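Local coordinates for protein cytochrome P450 (Rhodococcus erythropolis, PDB 3WEC) that is a heme monooxygenase that hydroxylates the quinoline nitrogen of aurachin alkaloids, a step essential for their antibiotic activity, at residues R110-R121 with R227-L238; A153-L161 with G254-G263. All blocks are in the same frame, centred on the assembly; numbering follows the deposited sequence.

Contact 1: R110-R121 with R227-L238; sequences RLRGLVSDAFTR and RLSEVSHGGDQL. With HEM (protoporphyrin IX containing Fe), chain B.
Helix 107-121 packs against the end of helix 224-230 and the loop after it, a partly buried contact in which L114 lies against H233. Methyl CD2 of L114 lies over one face of the imidazole, 3.6 Å from the ring centroid, in a CH-pi contact. With CG anti to its N (chi1 174°), D117 is carried to the edge of the ring, where NE2 of H233 donates to its OD2 over 2.9 Å. The carboxylate accepts this bond on its anti side, slightly out of plane, while OD1 pairs through the syn lone pair with NE of R121. V231 puts CG2 against the carbonyl O of L114, 3.7 Å away, beside D117. In the cytochrome P450 fold helix 107-121 is helix C, which passes beside the heme, and the other segment is the last turn of helix H and the loop leading to helix I. R112 of helix C gives NH1 to heme propionate O1D at 2.6 Å. Towards the more buried flank, L238 CD2 packs on L114 CD1 at 3.8 Å, and L228 CD2 rests on A118 CB at 3.8 Å, its side chain also touching helix 240-271. At one end the extended R110 crosses D236 at a slant, with guanidinium and carboxylate nearly coplanar, and its NE meets the syn lone pair of OD1 at 3.2 Å; its NH2 also forms a salt bridge with E242. At the other end, NH1 of R227 donates to the carbonyl O of R121 at 3.1 Å, approaching from above the carbonyl plane, while its NH2 pairs with E222.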
loop_
_atom_site.group_PDB
_atom_site.type_symbol
_atom_site.label_atom_id
_atom_site.label_comp_id
_atom_site.label_asym_id
_atom_site.label_seq_id
_atom_site.Cartn_x
_atom_site.Cartn_y
_atom_site.Cartn_z
ATOM N N ARG A 110 -8.284 -14.531 13.987
ATOM C CA ARG A 110 -8.306 -13.941 15.352
ATOM C C ARG A 110 -7.776 -12.512 15.331
ATOM O O ARG A 110 -8.435 -11.605 15.807
ATOM C CB ARG A 110 -7.529 -14.778 16.391
ATOM C CG ARG A 110 -7.101 -13.971 17.629
ATOM C CD ARG A 110 -6.387 -14.811 18.719
ATOM N NE ARG A 110 -6.020 -14.029 19.906
ATOM C CZ ARG A 110 -4.900 -13.304 19.984
ATOM N NH1 ARG A 110 -4.058 -13.296 18.958
ATOM N NH2 ARG A 110 -4.624 -12.588 21.078
ATOM N N LEU A 111 -6.593 -12.323 14.781
ATOM C CA LEU A 111 -5.951 -10.990 14.748
ATOM C C LEU A 111 -6.773 -9.946 13.966
ATOM O O LEU A 111 -6.937 -8.810 14.430
ATOM C CB LEU A 111 -4.550 -11.116 14.184
ATOM C CG LEU A 111 -3.506 -11.804 15.098
ATOM C CD1 LEU A 111 -2.323 -12.331 14.279
ATOM C CD2 LEU A 111 -3.023 -10.828 16.192
ATOM N N ARG A 112 -7.329 -10.355 12.818
ATOM C CA ARG A 112 -8.127 -9.485 11.955
ATOM C C ARG A 112 -9.351 -8.978 12.650
ATOM O O ARG A 112 -9.690 -7.805 12.511
ATOM C CB ARG A 112 -8.616 -10.239 10.687
ATOM C CG ARG A 112 -9.503 -9.404 9.787
ATOM C CD ARG A 112 -8.739 -8.380 8.964
ATOM N NE ARG A 112 -9.652 -7.712 8.029
ATOM C CZ ARG A 112 -9.328 -7.238 6.827
ATOM N NH1 ARG A 112 -8.091 -7.362 6.350
ATOM N NH2 ARG A 112 -10.256 -6.649 6.093
ATOM N N GLY A 113 -10.076 -9.894 13.306
ATOM C CA GLY A 113 -11.303 -9.547 13.977
ATOM C C GLY A 113 -11.099 -8.555 15.105
ATOM O O GLY A 113 -11.824 -7.571 15.211
ATOM N N LEU A 114 -10.098 -8.808 15.944
ATOM C CA LEU A 114 -9.825 -7.941 17.067
ATOM C C LEU A 114 -9.332 -6.572 16.557
ATOM O O LEU A 114 -9.848 -5.544 16.958
ATOM C CB LEU A 114 -8.776 -8.588 18.004
ATOM C CG LEU A 114 -9.196 -9.901 18.657
ATOM C CD1 LEU A 114 -8.080 -10.596 19.453
ATOM C CD2 LEU A 114 -10.416 -9.637 19.526
ATOM N N VAL A 115 -8.408 -6.588 15.617
ATOM C CA VAL A 115 -7.838 -5.355 15.106
ATOM C C VAL A 115 -8.882 -4.512 14.356
ATOM O O VAL A 115 -9.079 -3.344 14.679
ATOM C CB VAL A 115 -6.610 -5.658 14.249
ATOM C CG1 VAL A 115 -6.166 -4.435 13.486
ATOM C CG2 VAL A 115 -5.484 -6.218 15.109
ATOM N N SER A 116 -9.608 -5.106 13.419
ATOM C CA SER A 116 -10.564 -4.325 12.652
ATOM C C SER A 116 -11.704 -3.800 13.493
ATOM O O SER A 116 -12.356 -2.833 13.086
ATOM C CB SER A 116 -11.153 -5.141 11.515
ATOM O OG SER A 116 -11.715 -6.332 12.007
ATOM N N ASP A 117 -11.991 -4.450 14.634
ATOM C CA ASP A 117 -13.045 -3.930 15.528
ATOM C C ASP A 117 -12.533 -2.576 16.118
ATOM O O ASP A 117 -13.189 -1.526 16.031
ATOM C CB ASP A 117 -13.454 -4.990 16.585
ATOM C CG ASP A 117 -14.419 -4.464 17.624
ATOM O OD1 ASP A 117 -14.553 -3.231 17.743
ATOM O OD2 ASP A 117 -15.110 -5.278 18.321
ATOM N N ALA A 118 -11.312 -2.584 16.644
ATOM C CA ALA A 118 -10.739 -1.348 17.160
ATOM C C ALA A 118 -10.512 -0.317 16.058
ATOM O O ALA A 118 -10.591 0.893 16.297
ATOM C CB ALA A 118 -9.448 -1.639 17.873
ATOM N N PHE A 119 -10.207 -0.789 14.861
ATOM C CA PHE A 119 -9.700 0.119 13.819
ATOM C C PHE A 119 -10.852 1.007 13.306
ATOM O O PHE A 119 -10.676 2.208 13.050
ATOM C CB PHE A 119 -9.058 -0.612 12.646
ATOM C CG PHE A 119 -8.495 0.326 11.607
ATOM C CD1 PHE A 119 -7.232 0.892 11.787
ATOM C CD2 PHE A 119 -9.188 0.610 10.448
ATOM C CE1 PHE A 119 -6.696 1.765 10.834
ATOM C CE2 PHE A 119 -8.663 1.472 9.479
ATOM C CZ PHE A 119 -7.421 2.062 9.668
ATOM N N THR A 120 -12.011 0.386 13.197
ATOM C CA THR A 120 -13.206 1.020 12.722
ATOM C C THR A 120 -13.704 2.060 13.725
ATOM O O THR A 120 -14.106 3.145 13.346
ATOM C CB THR A 120 -14.281 -0.044 12.480
ATOM O OG1 THR A 120 -14.444 -0.758 13.699
ATOM C CG2 THR A 120 -13.817 -1.044 11.428
ATOM N N ARG A 121 -13.653 1.737 15.004
ATOM C CA ARG A 121 -14.068 2.645 16.049
ATOM C C ARG A 121 -13.204 3.877 16.109
ATOM O O ARG A 121 -13.641 4.905 16.623
ATOM C CB ARG A 121 -13.989 1.952 17.388
ATOM C CG ARG A 121 -14.967 0.823 17.534
ATOM C CD ARG A 121 -14.706 0.070 18.833
ATOM N NE ARG A 121 -15.820 -0.786 19.194
ATOM C CZ ARG A 121 -16.986 -0.349 19.653
ATOM N NH1 ARG A 121 -17.207 0.960 19.761
ATOM N NH2 ARG A 121 -17.947 -1.215 19.979
ATOM N N ARG A 227 -7.736 1.907 21.935
ATOM C CA ARG A 227 -8.823 0.985 21.597
ATOM C C ARG A 227 -8.359 -0.454 21.361
ATOM O O ARG A 227 -9.133 -1.364 21.621
ATOM C CB ARG A 227 -9.623 1.487 20.407
ATOM C CG ARG A 227 -10.193 2.850 20.638
ATOM C CD ARG A 227 -11.672 2.891 20.373
ATOM N NE ARG A 227 -12.002 4.053 19.551
ATOM C CZ ARG A 227 -12.028 5.318 19.970
ATOM N NH1 ARG A 227 -12.336 6.272 19.104
ATOM N NH2 ARG A 227 -11.760 5.640 21.243
ATOM N N LEU A 228 -7.122 -0.628 20.883
ATOM C CA LEU A 228 -6.483 -1.938 20.709
ATOM C C LEU A 228 -6.312 -2.654 22.052
ATOM O O LEU A 228 -6.456 -3.876 22.142
ATOM C CB LEU A 228 -5.112 -1.805 20.008
ATOM C CG LEU A 228 -5.153 -1.610 18.475
ATOM C CD1 LEU A 228 -3.779 -1.366 17.885
ATOM C CD2 LEU A 228 -5.814 -2.767 17.738
ATOM N N SER A 229 -5.991 -1.876 23.090
ATOM C CA SER A 229 -6.066 -2.361 24.496
ATOM C C SER A 229 -7.479 -2.801 24.948
ATOM O O SER A 229 -7.608 -3.847 25.578
ATOM C CB SER A 229 -5.544 -1.316 25.493
ATOM O OG SER A 229 -4.484 -0.567 24.950
ATOM N N GLU A 230 -8.517 -1.999 24.662
ATOM C CA GLU A 230 -9.883 -2.269 25.195
ATOM C C GLU A 230 -10.670 -3.353 24.478
ATOM O O GLU A 230 -11.666 -3.838 25.008
ATOM C CB GLU A 230 -10.741 -1.017 25.168
ATOM C CG GLU A 230 -10.369 0.067 26.166
ATOM C CD GLU A 230 -10.898 1.431 25.736
ATOM O OE1 GLU A 230 -11.350 1.559 24.568
ATOM O OE2 GLU A 230 -10.863 2.371 26.563
ATOM N N VAL A 231 -10.267 -3.713 23.258
ATOM C CA VAL A 231 -11.058 -4.653 22.461
ATOM C C VAL A 231 -11.119 -6.057 23.102
ATOM O O VAL A 231 -10.095 -6.611 23.491
ATOM C CB VAL A 231 -10.651 -4.639 20.966
ATOM C CG1 VAL A 231 -9.259 -5.228 20.732
ATOM C CG2 VAL A 231 -11.700 -5.343 20.116
ATOM N N SER A 232 -12.329 -6.594 23.239
ATOM C CA SER A 232 -12.539 -7.897 23.891
ATOM C C SER A 232 -13.693 -8.668 23.256
ATOM O O SER A 232 -14.857 -8.236 23.351
ATOM C CB SER A 232 -12.739 -7.724 25.410
ATOM O OG SER A 232 -13.550 -8.752 25.985
ATOM N N HIS A 233 -13.365 -9.811 22.635
ATOM C CA HIS A 233 -14.347 -10.659 21.922
ATOM C C HIS A 233 -14.650 -11.938 22.692
ATOM O O HIS A 233 -14.231 -13.031 22.292
ATOM C CB HIS A 233 -13.841 -11.004 20.511
ATOM C CG HIS A 233 -13.845 -9.848 19.531
ATOM N ND1 HIS A 233 -13.602 -10.022 18.218
ATOM C CD2 HIS A 233 -14.056 -8.479 19.708
ATOM C CE1 HIS A 233 -13.656 -8.835 17.589
ATOM N NE2 HIS A 233 -13.941 -7.896 18.496
ATOM N N GLY A 234 -15.376 -11.801 23.801
ATOM C CA GLY A 234 -15.739 -12.926 24.685
ATOM C C GLY A 234 -14.518 -13.499 25.387
ATOM O O GLY A 234 -14.196 -14.676 25.237
ATOM N N GLY A 235 -13.805 -12.652 26.119
ATOM C CA GLY A 235 -12.581 -13.083 26.806
ATOM C C GLY A 235 -11.322 -12.983 25.968
ATOM O O GLY A 235 -10.210 -12.920 26.525
ATOM N N ASP A 236 -11.478 -12.962 24.635
ATOM C CA ASP A 236 -10.321 -12.935 23.754
ATOM C C ASP A 236 -9.893 -11.507 23.491
ATOM O O ASP A 236 -10.724 -10.626 23.258
ATOM C CB ASP A 236 -10.572 -13.679 22.424
ATOM C CG ASP A 236 -9.298 -13.801 21.583
ATOM O OD1 ASP A 236 -8.242 -13.389 22.091
ATOM O OD2 ASP A 236 -9.321 -14.292 20.433
ATOM N N GLN A 237 -8.585 -11.278 23.514
ATOM C CA GLN A 237 -8.073 -9.931 23.480
ATOM C C GLN A 237 -6.590 -9.887 23.047
ATOM O O GLN A 237 -5.853 -10.848 23.212
ATOM C CB GLN A 237 -8.326 -9.240 24.823
ATOM C CG GLN A 237 -7.393 -9.670 25.926
ATOM C CD GLN A 237 -7.617 -8.907 27.232
ATOM O OE1 GLN A 237 -6.957 -9.178 28.244
ATOM N NE2 GLN A 237 -8.542 -7.937 27.211
ATOM N N LEU A 238 -6.174 -8.785 22.447
ATOM C CA LEU A 238 -4.767 -8.681 22.011
ATOM C C LEU A 238 -3.843 -8.608 23.202
ATOM O O LEU A 238 -4.119 -7.850 24.136
ATOM C CB LEU A 238 -4.544 -7.470 21.122
ATOM C CG LEU A 238 -5.333 -7.508 19.806
ATOM C CD1 LEU A 238 -5.321 -6.166 19.112
ATOM C CD2 LEU A 238 -4.876 -8.636 18.879
HETATM C CHA HEM B . -3.391 -5.075 3.112
HETATM C CHB HEM B . -3.395 -1.951 -0.754
HETATM C CHC HEM B . -4.014 1.840 2.302
HETATM C CHD HEM B . -3.806 -1.339 6.219
HETATM C C1A HEM B . -3.303 -4.453 1.809
HETATM C C2A HEM B . -2.950 -5.260 0.596
HETATM C C3A HEM B . -2.967 -4.328 -0.508
HETATM C C4A HEM B . -3.289 -3.055 0.134
HETATM C CMA HEM B . -2.682 -4.625 -1.998
HETATM C CAA HEM B . -2.659 -6.751 0.384
HETATM C CBA HEM B . -4.058 -7.358 0.167
HETATM C CGA HEM B . -3.979 -8.819 -0.319
HETATM O O1A HEM B . -2.970 -9.545 -0.073
HETATM O O2A HEM B . -4.979 -9.292 -0.930
HETATM C C1B HEM B . -3.556 -0.608 -0.203
HETATM C C2B HEM B . -3.745 0.497 -1.139
HETATM C C3B HEM B . -3.889 1.586 -0.211
HETATM C C4B HEM B . -3.786 1.005 1.122
HETATM C CMB HEM B . -3.728 0.563 -2.641
HETATM C CAB HEM B . -4.098 2.992 -0.646
HETATM C CBB HEM B . -3.419 3.949 -0.066
HETATM C C1C HEM B . -4.056 1.300 3.644
HETATM C C2C HEM B . -4.076 2.152 4.834
HETATM C C3C HEM B . -4.005 1.192 5.957
HETATM C C4C HEM B . -3.926 -0.144 5.401
HETATM C CMC HEM B . -4.147 3.654 4.824
HETATM C CAC HEM B . -3.959 1.460 7.432
HETATM C CBC HEM B . -4.233 2.638 7.945
HETATM C C1D HEM B . -3.600 -2.696 5.696
HETATM C C2D HEM B . -3.634 -3.843 6.600
HETATM C C3D HEM B . -3.497 -4.992 5.685
HETATM C C4D HEM B . -3.478 -4.345 4.363
HETATM C CMD HEM B . -3.697 -3.820 8.110
HETATM C CAD HEM B . -3.412 -6.452 6.030
HETATM C CBD HEM B . -4.838 -7.024 5.849
HETATM C CGD HEM B . -4.932 -8.477 6.175
HETATM O O1D HEM B . -6.007 -8.868 6.714
HETATM O O2D HEM B . -3.946 -9.240 5.910
HETATM N NA HEM B . -3.643 -3.059 1.548
HETATM N NB HEM B . -3.643 -0.345 1.135
HETATM N NC HEM B . -4.026 -0.090 3.965
HETATM N ND HEM B . -3.562 -2.992 4.364
HETATM FE FE HEM B . -3.533 -1.560 2.830
HETATM O O HOH W 1 -1.116 -1.093 2.547
#

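Contact 2: A153-L161 with G254-G263; sequences AEPFPVEVL and GQETTSNTIG. With HEM (protoporphyrin IX containing Fe), chain B.
With CG anti to the backbone N (chi1 169°), F156 turns the CD2-CE2 edge of its ring toward I262, and I262 sends CG1 away from its carbonyl carbon, chi2 -109°, off the staggered positions. This brings CD1 of I262 into the ring plane at the edge of F156, 3.4 Å from CD2. The side chains cross at about a right angle; F156 also touches M370, and I262 touches F374, both of helix 364-381. Just before helix 155-165, A153 places its CB 3.5 Å from CB of I262; its small side chain lets the chains come close, with A153 and S259 the nearest pair of CA atoms. P157 is a knob in the hole of G254, Q255, T258 and S259, its CB 3.6 Å from the carbonyl O of G254. T258 turns CG2 towards this proline, while OG1 donates to that same carbonyl at 2.6 Å, bridging a turn where the N of T258 lacks its normal helical bond. On the E154 side, a water 2.8 Å from S259 OG lies within reach of E154 OE2, whose salt-bridge partner is K394. CD1 of L161 sits over the backbone of G254, whose CA lies 3.4 Å from heme methyl CMC. The axes of segments 155-161 and 254-263 run at 138° and come within 8.6 Å. This is helix E against the kinked middle of helix I, part of the D-E-I-L bundle of cytochromes P450, where A253 to T258 (AGQETT) match the (A/G)Gx(D/E)T(T/S) motif beside the heme.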
loop_
_atom_site.group_PDB
_atom_site.type_symbol
_atom_site.label_atom_id
_atom_site.label_comp_id
_atom_site.label_asym_id
_atom_site.label_seq_id
_atom_site.Cartn_x
_atom_site.Cartn_y
_atom_site.Cartn_z
ATOM N N ALA A 153 2.795 14.809 -0.396
ATOM C CA ALA A 153 2.216 13.475 -0.344
ATOM C C ALA A 153 2.637 12.752 0.919
ATOM O O ALA A 153 1.812 12.086 1.557
ATOM C CB ALA A 153 2.572 12.654 -1.574
ATOM N N GLU A 154 3.905 12.862 1.314
ATOM C CA GLU A 154 4.325 11.978 2.415
ATOM C C GLU A 154 3.789 12.439 3.806
ATOM O O GLU A 154 3.417 11.582 4.627
ATOM C CB GLU A 154 5.843 11.714 2.408
ATOM C CG GLU A 154 6.311 10.711 1.349
ATOM C CD GLU A 154 7.824 10.660 1.207
ATOM O OE1 GLU A 154 8.506 11.512 1.794
ATOM O OE2 GLU A 154 8.332 9.777 0.477
ATOM N N PRO A 155 3.730 13.777 4.057
ATOM C CA PRO A 155 3.221 14.195 5.360
ATOM C C PRO A 155 1.718 13.995 5.581
ATOM O O PRO A 155 1.283 13.881 6.739
ATOM C CB PRO A 155 3.605 15.681 5.430
ATOM C CG PRO A 155 4.802 15.782 4.521
ATOM C CD PRO A 155 4.429 14.884 3.377
ATOM N N PHE A 156 0.940 13.910 4.505
ATOM C CA PHE A 156 -0.507 13.820 4.650
ATOM C C PHE A 156 -0.918 12.519 5.426
ATOM O O PHE A 156 -1.492 12.595 6.520
ATOM C CB PHE A 156 -1.194 14.103 3.273
ATOM C CG PHE A 156 -2.658 13.798 3.230
ATOM C CD1 PHE A 156 -3.506 14.164 4.268
ATOM C CD2 PHE A 156 -3.191 13.100 2.137
ATOM C CE1 PHE A 156 -4.862 13.864 4.226
ATOM C CE2 PHE A 156 -4.526 12.800 2.081
ATOM C CZ PHE A 156 -5.373 13.178 3.133
ATOM N N PRO A 157 -0.570 11.314 4.921
ATOM C CA PRO A 157 -0.858 10.142 5.760
ATOM C C PRO A 157 -0.166 10.102 7.138
ATOM O O PRO A 157 -0.728 9.528 8.092
ATOM C CB PRO A 157 -0.356 8.964 4.885
ATOM C CG PRO A 157 0.650 9.614 3.988
ATOM C CD PRO A 157 -0.035 10.899 3.622
ATOM N N VAL A 158 1.040 10.672 7.257
ATOM C CA VAL A 158 1.708 10.748 8.572
ATOM C C VAL A 158 0.866 11.581 9.551
ATOM O O VAL A 158 0.762 11.246 10.723
ATOM C CB VAL A 158 3.158 11.348 8.520
ATOM C CG1 VAL A 158 3.599 11.772 9.933
ATOM C CG2 VAL A 158 4.161 10.350 7.926
ATOM N N GLU A 159 0.272 12.671 9.083
ATOM C CA GLU A 159 -0.508 13.488 9.964
ATOM C C GLU A 159 -1.763 12.720 10.340
ATOM O O GLU A 159 -2.126 12.665 11.522
ATOM C CB GLU A 159 -0.812 14.846 9.333
ATOM C CG GLU A 159 -1.240 15.944 10.303
ATOM C CD GLU A 159 -0.382 16.043 11.576
ATOM O OE1 GLU A 159 0.501 15.171 11.813
ATOM O OE2 GLU A 159 -0.594 17.002 12.362
ATOM N N VAL A 160 -2.381 12.058 9.359
ATOM C CA VAL A 160 -3.654 11.363 9.615
ATOM C C VAL A 160 -3.521 10.185 10.595
ATOM O O VAL A 160 -4.346 10.015 11.530
ATOM C CB VAL A 160 -4.328 10.868 8.311
ATOM C CG1 VAL A 160 -5.570 10.055 8.634
ATOM C CG2 VAL A 160 -4.727 12.040 7.397
ATOM N N LEU A 161 -2.490 9.375 10.372
ATOM C CA LEU A 161 -2.236 8.221 11.183
ATOM C C LEU A 161 -1.840 8.587 12.606
ATOM O O LEU A 161 -2.294 7.945 13.570
ATOM C CB LEU A 161 -1.190 7.326 10.511
ATOM C CG LEU A 161 -1.695 6.694 9.201
ATOM C CD1 LEU A 161 -0.579 6.051 8.402
ATOM C CD2 LEU A 161 -2.761 5.656 9.534
ATOM N N GLY A 254 -0.089 2.116 5.862
ATOM C CA GLY A 254 -0.797 3.292 5.287
ATOM C C GLY A 254 0.023 4.463 4.767
ATOM O O GLY A 254 -0.531 5.460 4.260
ATOM N N GLN A 255 1.338 4.371 4.880
ATOM C CA GLN A 255 2.182 5.470 4.426
ATOM C C GLN A 255 2.463 5.478 2.908
ATOM O O GLN A 255 2.013 6.353 2.215
ATOM C CB GLN A 255 3.519 5.433 5.163
ATOM C CG GLN A 255 3.549 6.037 6.547
ATOM C CD GLN A 255 5.007 6.150 7.077
ATOM O OE1 GLN A 255 5.582 5.202 7.722
ATOM N NE2 GLN A 255 5.610 7.265 6.775
ATOM N N GLU A 256 3.234 4.511 2.393
ATOM C CA GLU A 256 3.703 4.630 1.010
ATOM C C GLU A 256 2.631 4.296 0.002
ATOM O O GLU A 256 2.673 4.811 -1.100
ATOM C CB GLU A 256 4.993 3.833 0.732
ATOM C CG GLU A 256 6.218 4.751 0.658
ATOM C CD GLU A 256 7.505 3.976 0.694
ATOM O OE1 GLU A 256 7.452 2.733 0.458
ATOM O OE2 GLU A 256 8.573 4.594 0.975
ATOM N N THR A 257 1.690 3.441 0.385
ATOM C CA THR A 257 0.512 3.188 -0.427
ATOM C C THR A 257 -0.237 4.517 -0.668
ATOM O O THR A 257 -0.632 4.792 -1.787
ATOM C CB THR A 257 -0.481 2.205 0.264
ATOM O OG1 THR A 257 -0.717 2.639 1.624
ATOM C CG2 THR A 257 0.078 0.819 0.251
ATOM N N THR A 258 -0.417 5.319 0.385
ATOM C CA THR A 258 -1.179 6.571 0.294
ATOM C C THR A 258 -0.303 7.632 -0.381
ATOM O O THR A 258 -0.758 8.302 -1.317
ATOM C CB THR A 258 -1.647 7.106 1.680
ATOM O OG1 THR A 258 -2.296 6.081 2.438
ATOM C CG2 THR A 258 -2.549 8.314 1.562
ATOM N N SER A 259 0.955 7.775 0.054
ATOM C CA SER A 259 1.763 8.827 -0.582
ATOM C C SER A 259 2.004 8.518 -2.053
ATOM O O SER A 259 1.969 9.429 -2.855
ATOM C CB SER A 259 3.048 9.137 0.146
ATOM O OG SER A 259 3.945 8.049 0.093
ATOM N N ASN A 260 2.255 7.257 -2.411
ATOM C CA ASN A 260 2.486 6.913 -3.815
ATOM C C ASN A 260 1.270 7.300 -4.637
ATOM O O ASN A 260 1.404 7.791 -5.725
ATOM C CB ASN A 260 2.767 5.402 -3.979
ATOM C CG ASN A 260 4.225 5.054 -3.780
ATOM O OD1 ASN A 260 5.077 5.937 -3.594
ATOM N ND2 ASN A 260 4.536 3.765 -3.863
ATOM N N THR A 261 0.085 7.035 -4.111
ATOM C CA THR A 261 -1.148 7.342 -4.796
ATOM C C THR A 261 -1.428 8.830 -4.979
ATOM O O THR A 261 -2.012 9.203 -5.965
ATOM C CB THR A 261 -2.369 6.694 -4.098
ATOM O OG1 THR A 261 -2.133 5.289 -3.978
ATOM C CG2 THR A 261 -3.608 6.921 -4.933
ATOM N N ILE A 262 -1.067 9.667 -4.007
ATOM C CA ILE A 262 -1.152 11.097 -4.158
ATOM C C ILE A 262 -0.243 11.527 -5.329
ATOM O O ILE A 262 -0.652 12.344 -6.174
ATOM C CB ILE A 262 -0.610 11.824 -2.885
ATOM C CG1 ILE A 262 -1.341 11.375 -1.642
ATOM C CG2 ILE A 262 -0.602 13.352 -3.069
ATOM C CD1 ILE A 262 -2.250 12.414 -1.052
ATOM N N GLY A 263 0.994 10.994 -5.362
ATOM C CA GLY A 263 1.930 11.331 -6.455
ATOM C C GLY A 263 1.443 10.898 -7.834
ATOM O O GLY A 263 1.412 11.697 -8.763
HETATM C CHA HEM B . -3.391 -5.075 3.112
HETATM C CHB HEM B . -3.395 -1.951 -0.754
HETATM C CHC HEM B . -4.014 1.840 2.302
HETATM C CHD HEM B . -3.806 -1.339 6.219
HETATM C C1A HEM B . -3.303 -4.453 1.809
HETATM C C2A HEM B . -2.950 -5.260 0.596
HETATM C C3A HEM B . -2.967 -4.328 -0.508
HETATM C C4A HEM B . -3.289 -3.055 0.134
HETATM C CMA HEM B . -2.682 -4.625 -1.998
HETATM C CAA HEM B . -2.659 -6.751 0.384
HETATM C CBA HEM B . -4.058 -7.358 0.167
HETATM C CGA HEM B . -3.979 -8.819 -0.319
HETATM O O1A HEM B . -2.970 -9.545 -0.073
HETATM O O2A HEM B . -4.979 -9.292 -0.930
HETATM C C1B HEM B . -3.556 -0.608 -0.203
HETATM C C2B HEM B . -3.745 0.497 -1.139
HETATM C C3B HEM B . -3.889 1.586 -0.211
HETATM C C4B HEM B . -3.786 1.005 1.122
HETATM C CMB HEM B . -3.728 0.563 -2.641
HETATM C CAB HEM B . -4.098 2.992 -0.646
HETATM C CBB HEM B . -3.419 3.949 -0.066
HETATM C C1C HEM B . -4.056 1.300 3.644
HETATM C C2C HEM B . -4.076 2.152 4.834
HETATM C C3C HEM B . -4.005 1.192 5.957
HETATM C C4C HEM B . -3.926 -0.144 5.401
HETATM C CMC HEM B . -4.147 3.654 4.824
HETATM C CAC HEM B . -3.959 1.460 7.432
HETATM C CBC HEM B . -4.233 2.638 7.945
HETATM C C1D HEM B . -3.600 -2.696 5.696
HETATM C C2D HEM B . -3.634 -3.843 6.600
HETATM C C3D HEM B . -3.497 -4.992 5.685
HETATM C C4D HEM B . -3.478 -4.345 4.363
HETATM C CMD HEM B . -3.697 -3.820 8.110
HETATM C CAD HEM B . -3.412 -6.452 6.030
HETATM C CBD HEM B . -4.838 -7.024 5.849
HETATM C CGD HEM B . -4.932 -8.477 6.175
HETATM O O1D HEM B . -6.007 -8.868 6.714
HETATM O O2D HEM B . -3.946 -9.240 5.910
HETATM N NA HEM B . -3.643 -3.059 1.548
HETATM N NB HEM B . -3.643 -0.345 1.135
HETATM N NC HEM B . -4.026 -0.090 3.965
HETATM N ND HEM B . -3.562 -2.992 4.364
HETATM FE FE HEM B . -3.533 -1.560 2.830
HETATM O O HOH W 2 6.184 8.307 -1.549
HETATM O O HOH W 1 -1.116 -1.093 2.547
#

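How the contacts relate
The two contacts lie on different flanks of the heme pocket, their centres 25 Å apart and their nearest atoms about 6 Å apart. Helix 240-271 connects them: L228 and F119 of contact 1 touch its early part, and its central part supplies residues 254-263 of contact 2. They converge on one heme vinyl carbon, CBC, which lies 3.7 Å from CZ of F119 and 3.7 Å from CD2 of L161. Contact 1 otherwise reaches the propionate side, whereas T257 in contact 2 touches the bound aurachin intermediate. The heme iron, with C361 as axial ligand, also binds a water at 2.5 Å from FE.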